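Local coordinates for protein cruciferin (Brassica napus, PDB 3KGL) that probably serves as a seed storage protein, an 11S globulin of the cupin family that acts as a nutrient reservoir, at residues His19-Trp31 with Gln246-Pro258. Sequence-based numbering, arbitrary orientation.
Sequences HVLKAEAGRIEVW and QDNRGNIIRVQGP
The turn at Glu-24 and Ala-25, which joins the antiparallel strands 19-23 and 26-30 into a beta hairpin, meets the backbone of 249-254 through two main-chain hydrogen bonds. Glu-24 N donates to Arg-249 O (2.8 Å), and Ala-25 N donates to Ile-252 O (2.9 Å). The axes of the short strands 26-30 and 252-254 come within 6.9 Å and run nearly antiparallel (175°), but the strands belong to different sheets. Glu-24 adds a third bond with its side chain. CG is anti to the backbone N (chi1 171°) and the chain is extended beyond it, which carries OE1 to Arg-254 N at 2.8 Å. This N-H meets OE1 on its anti side, tilted out of the carboxylate plane. Arg-249 lies alongside Glu-24, pointing the same way, with its CG and CD methylenes against the carboxylate. Its guanidinium turns instead to Asp-247, gripping it side-on through NE and NH2. With an alanine here in place of Glu-24, Arg-254 N would probably lose this acceptor, and CG and CD of Arg-249 the carboxylate beside them. Ala-25 CB sits over one face of the Arg-254 guanidinium. Ile-252 CB packs on Ala-23 CB (3.7 Å), while its CD1 reaches Ile-28 CG1 (4.0 Å). Within this chain the hairpin edges one sheet of the N-terminal cupin domain, where 26-30 pairs with 43-50. Strand 252-254 pairs with 54-61. Ile-252 also touches Ile-50, and Ile-28 touches Tyr-56, so both sheets pack together here. Arg-249 NH1 hydrogen-bonds Asn-428 O, in helix 423-430 of a neighbouring subunit.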
# COMPACT_ATOMS: atom_id res chain seq x y z
N HIS A 19 -13.17 -12.41 -22.86
CA HIS A 19 -12.90 -11.71 -24.11
C HIS A 19 -11.77 -12.47 -24.76
O HIS A 19 -10.90 -13.00 -24.06
CB HIS A 19 -12.43 -10.26 -23.90
CG HIS A 19 -13.12 -9.52 -22.79
ND1 HIS A 19 -14.14 -8.62 -23.01
CD2 HIS A 19 -12.90 -9.53 -21.45
CE1 HIS A 19 -14.54 -8.12 -21.85
NE2 HIS A 19 -13.80 -8.65 -20.88
N VAL A 20 -11.75 -12.53 -26.09
CA VAL A 20 -10.60 -13.16 -26.75
C VAL A 20 -9.99 -12.30 -27.85
O VAL A 20 -10.69 -11.66 -28.61
CB VAL A 20 -10.89 -14.60 -27.18
CG1 VAL A 20 -9.86 -15.08 -28.21
CG2 VAL A 20 -10.87 -15.49 -25.95
N LEU A 21 -8.67 -12.24 -27.88
CA LEU A 21 -7.95 -11.49 -28.89
C LEU A 21 -7.30 -12.49 -29.79
O LEU A 21 -6.30 -13.12 -29.43
CB LEU A 21 -6.90 -10.58 -28.27
CG LEU A 21 -7.47 -9.63 -27.23
CD1 LEU A 21 -6.35 -8.96 -26.48
CD2 LEU A 21 -8.34 -8.61 -27.93
N LYS A 22 -7.91 -12.66 -30.96
CA LYS A 22 -7.46 -13.66 -31.91
C LYS A 22 -6.36 -13.07 -32.77
O LYS A 22 -6.56 -12.05 -33.42
CB LYS A 22 -8.65 -14.19 -32.73
CG LYS A 22 -9.76 -14.78 -31.84
CD LYS A 22 -11.12 -14.89 -32.51
CE LYS A 22 -11.44 -16.34 -32.85
NZ LYS A 22 -12.90 -16.67 -32.73
N ALA A 23 -5.19 -13.69 -32.73
CA ALA A 23 -4.06 -13.24 -33.52
C ALA A 23 -3.67 -14.26 -34.59
O ALA A 23 -4.01 -15.44 -34.48
CB ALA A 23 -2.88 -12.95 -32.62
N GLU A 24 -2.97 -13.78 -35.62
CA GLU A 24 -2.39 -14.61 -36.68
C GLU A 24 -2.01 -16.02 -36.23
O GLU A 24 -2.42 -17.00 -36.85
CB GLU A 24 -1.17 -13.89 -37.30
CG GLU A 24 -0.31 -14.69 -38.29
CD GLU A 24 0.65 -13.83 -39.12
OE1 GLU A 24 1.71 -13.40 -38.61
OE2 GLU A 24 0.35 -13.59 -40.31
N ALA A 25 -1.24 -16.14 -35.15
CA ALA A 25 -0.74 -17.45 -34.72
C ALA A 25 -0.98 -17.74 -33.24
O ALA A 25 -0.13 -18.31 -32.56
CB ALA A 25 0.74 -17.61 -35.06
N GLY A 26 -2.13 -17.36 -32.73
CA GLY A 26 -2.47 -17.67 -31.36
C GLY A 26 -3.49 -16.68 -30.86
O GLY A 26 -3.95 -15.81 -31.61
N ARG A 27 -3.85 -16.81 -29.58
CA ARG A 27 -4.81 -15.88 -29.03
C ARG A 27 -4.62 -15.63 -27.54
O ARG A 27 -4.16 -16.50 -26.79
CB ARG A 27 -6.23 -16.36 -29.33
CG ARG A 27 -6.49 -17.75 -28.83
CD ARG A 27 -7.84 -18.25 -29.26
NE ARG A 27 -7.93 -19.68 -28.97
CZ ARG A 27 -9.05 -20.30 -28.65
NH1 ARG A 27 -10.19 -19.62 -28.58
NH2 ARG A 27 -9.03 -21.60 -28.40
N ILE A 28 -5.00 -14.43 -27.13
CA ILE A 28 -4.92 -14.01 -25.74
C ILE A 28 -6.32 -14.08 -25.14
O ILE A 28 -7.22 -13.34 -25.54
CB ILE A 28 -4.35 -12.56 -25.65
CG1 ILE A 28 -2.97 -12.48 -26.30
CG2 ILE A 28 -4.27 -12.09 -24.21
CD1 ILE A 28 -2.63 -11.13 -26.86
N GLU A 29 -6.51 -14.98 -24.20
CA GLU A 29 -7.80 -15.12 -23.54
C GLU A 29 -7.76 -14.48 -22.18
O GLU A 29 -7.02 -14.91 -21.30
CB GLU A 29 -8.18 -16.59 -23.45
CG GLU A 29 -8.25 -17.23 -24.83
CD GLU A 29 -8.76 -18.64 -24.79
OE1 GLU A 29 -8.22 -19.45 -24.00
OE2 GLU A 29 -9.69 -18.94 -25.56
N VAL A 30 -8.57 -13.45 -22.01
CA VAL A 30 -8.45 -12.63 -20.82
C VAL A 30 -9.71 -12.67 -19.96
O VAL A 30 -10.83 -12.51 -20.47
CB VAL A 30 -8.04 -11.18 -21.18
CG1 VAL A 30 -8.52 -10.84 -22.57
CG2 VAL A 30 -8.54 -10.19 -20.16
N TRP A 31 -9.51 -12.91 -18.66
CA TRP A 31 -10.56 -13.00 -17.65
C TRP A 31 -11.10 -11.64 -17.25
O TRP A 31 -10.42 -10.63 -17.39
CB TRP A 31 -10.04 -13.70 -16.40
CG TRP A 31 -10.30 -15.17 -16.37
CD1 TRP A 31 -11.33 -15.80 -15.77
CD2 TRP A 31 -9.50 -16.20 -16.96
NE1 TRP A 31 -11.24 -17.15 -15.94
CE2 TRP A 31 -10.13 -17.43 -16.68
CE3 TRP A 31 -8.32 -16.21 -17.71
CZ2 TRP A 31 -9.62 -18.64 -17.11
CZ3 TRP A 31 -7.82 -17.43 -18.14
CH2 TRP A 31 -8.47 -18.62 -17.83
N GLN A 246 -2.31 -0.41 -38.88
CA GLN A 246 -3.25 -1.20 -39.68
C GLN A 246 -2.89 -2.69 -39.75
O GLN A 246 -3.64 -3.48 -40.32
CB GLN A 246 -3.43 -0.61 -41.10
CG GLN A 246 -3.30 0.93 -41.24
CD GLN A 246 -4.11 1.73 -40.22
OE1 GLN A 246 -5.09 1.25 -39.66
NE2 GLN A 246 -3.68 2.97 -39.98
N ASP A 247 -1.75 -3.08 -39.19
CA ASP A 247 -1.36 -4.49 -39.13
C ASP A 247 -2.43 -5.30 -38.40
O ASP A 247 -2.75 -5.03 -37.24
CB ASP A 247 0.00 -4.63 -38.45
CG ASP A 247 0.48 -6.08 -38.35
OD1 ASP A 247 -0.21 -6.97 -38.89
OD2 ASP A 247 1.54 -6.32 -37.74
N ASN A 248 -2.97 -6.31 -39.08
CA ASN A 248 -4.06 -7.12 -38.53
C ASN A 248 -3.65 -8.50 -38.04
O ASN A 248 -4.48 -9.40 -37.96
CB ASN A 248 -5.19 -7.26 -39.55
CG ASN A 248 -6.40 -6.39 -39.21
OD1 ASN A 248 -6.27 -5.20 -38.92
ND2 ASN A 248 -7.59 -7.00 -39.25
N ARG A 249 -2.38 -8.67 -37.69
CA ARG A 249 -1.91 -9.94 -37.15
C ARG A 249 -2.19 -10.07 -35.66
O ARG A 249 -2.20 -11.18 -35.12
CB ARG A 249 -0.41 -10.09 -37.39
CG ARG A 249 -0.04 -10.40 -38.80
CD ARG A 249 1.45 -10.43 -38.93
NE ARG A 249 2.05 -9.21 -38.40
CZ ARG A 249 3.35 -9.06 -38.23
NH1 ARG A 249 4.17 -10.05 -38.55
NH2 ARG A 249 3.83 -7.94 -37.73
N GLY A 250 -2.40 -8.95 -34.99
CA GLY A 250 -2.54 -8.97 -33.55
C GLY A 250 -1.17 -9.13 -32.92
O GLY A 250 -0.15 -8.80 -33.52
N ASN A 251 -1.14 -9.66 -31.71
CA ASN A 251 0.09 -9.66 -30.96
C ASN A 251 0.83 -11.00 -30.91
O ASN A 251 1.95 -11.07 -30.44
CB ASN A 251 -0.17 -9.16 -29.55
CG ASN A 251 1.09 -8.82 -28.82
OD1 ASN A 251 1.56 -9.59 -27.98
ND2 ASN A 251 1.67 -7.68 -29.16
N ILE A 252 0.18 -12.07 -31.39
CA ILE A 252 0.83 -13.37 -31.57
C ILE A 252 0.94 -13.67 -33.07
O ILE A 252 -0.06 -13.93 -33.73
CB ILE A 252 0.03 -14.49 -30.89
CG1 ILE A 252 -0.68 -13.96 -29.64
CG2 ILE A 252 0.92 -15.67 -30.56
CD1 ILE A 252 -0.90 -15.00 -28.54
N ILE A 253 2.15 -13.62 -33.62
CA ILE A 253 2.32 -13.69 -35.07
C ILE A 253 3.00 -14.96 -35.59
O ILE A 253 3.70 -15.67 -34.87
CB ILE A 253 3.14 -12.49 -35.59
CG1 ILE A 253 4.54 -12.48 -34.95
CG2 ILE A 253 2.38 -11.18 -35.35
CD1 ILE A 253 5.53 -11.57 -35.64
N ARG A 254 2.79 -15.24 -36.87
CA ARG A 254 3.48 -16.34 -37.52
C ARG A 254 4.90 -15.89 -37.87
O ARG A 254 5.10 -14.89 -38.59
CB ARG A 254 2.72 -16.85 -38.75
CG ARG A 254 3.29 -18.14 -39.35
CD ARG A 254 2.22 -19.19 -39.64
NE ARG A 254 1.81 -19.93 -38.44
CZ ARG A 254 0.56 -19.96 -37.96
NH1 ARG A 254 -0.42 -19.31 -38.58
NH2 ARG A 254 0.29 -20.65 -36.85
N VAL A 255 5.88 -16.59 -37.32
CA VAL A 255 7.25 -16.26 -37.62
C VAL A 255 7.67 -16.99 -38.86
O VAL A 255 7.80 -18.22 -38.86
CB VAL A 255 8.20 -16.59 -36.46
CG1 VAL A 255 9.64 -16.46 -36.91
CG2 VAL A 255 7.95 -15.67 -35.29
N GLN A 256 7.84 -16.24 -39.94
CA GLN A 256 8.42 -16.78 -41.15
C GLN A 256 9.94 -16.81 -40.99
O GLN A 256 10.57 -15.80 -40.65
CB GLN A 256 8.04 -15.94 -42.38
CG GLN A 256 6.74 -15.16 -42.26
CD GLN A 256 5.48 -16.03 -42.38
OE1 GLN A 256 4.36 -15.52 -42.27
NE2 GLN A 256 5.67 -17.32 -42.61
N GLY A 257 10.54 -17.98 -41.19
CA GLY A 257 11.97 -18.05 -41.36
C GLY A 257 12.84 -18.39 -40.17
O GLY A 257 12.37 -18.91 -39.15
N PRO A 258 14.14 -18.08 -40.29
CA PRO A 258 15.24 -18.54 -39.43
C PRO A 258 15.28 -17.84 -38.09
O PRO A 258 16.14 -16.99 -37.87
CB PRO A 258 16.48 -18.18 -40.23
CG PRO A 258 16.08 -17.00 -41.06
CD PRO A 258 14.61 -17.14 -41.34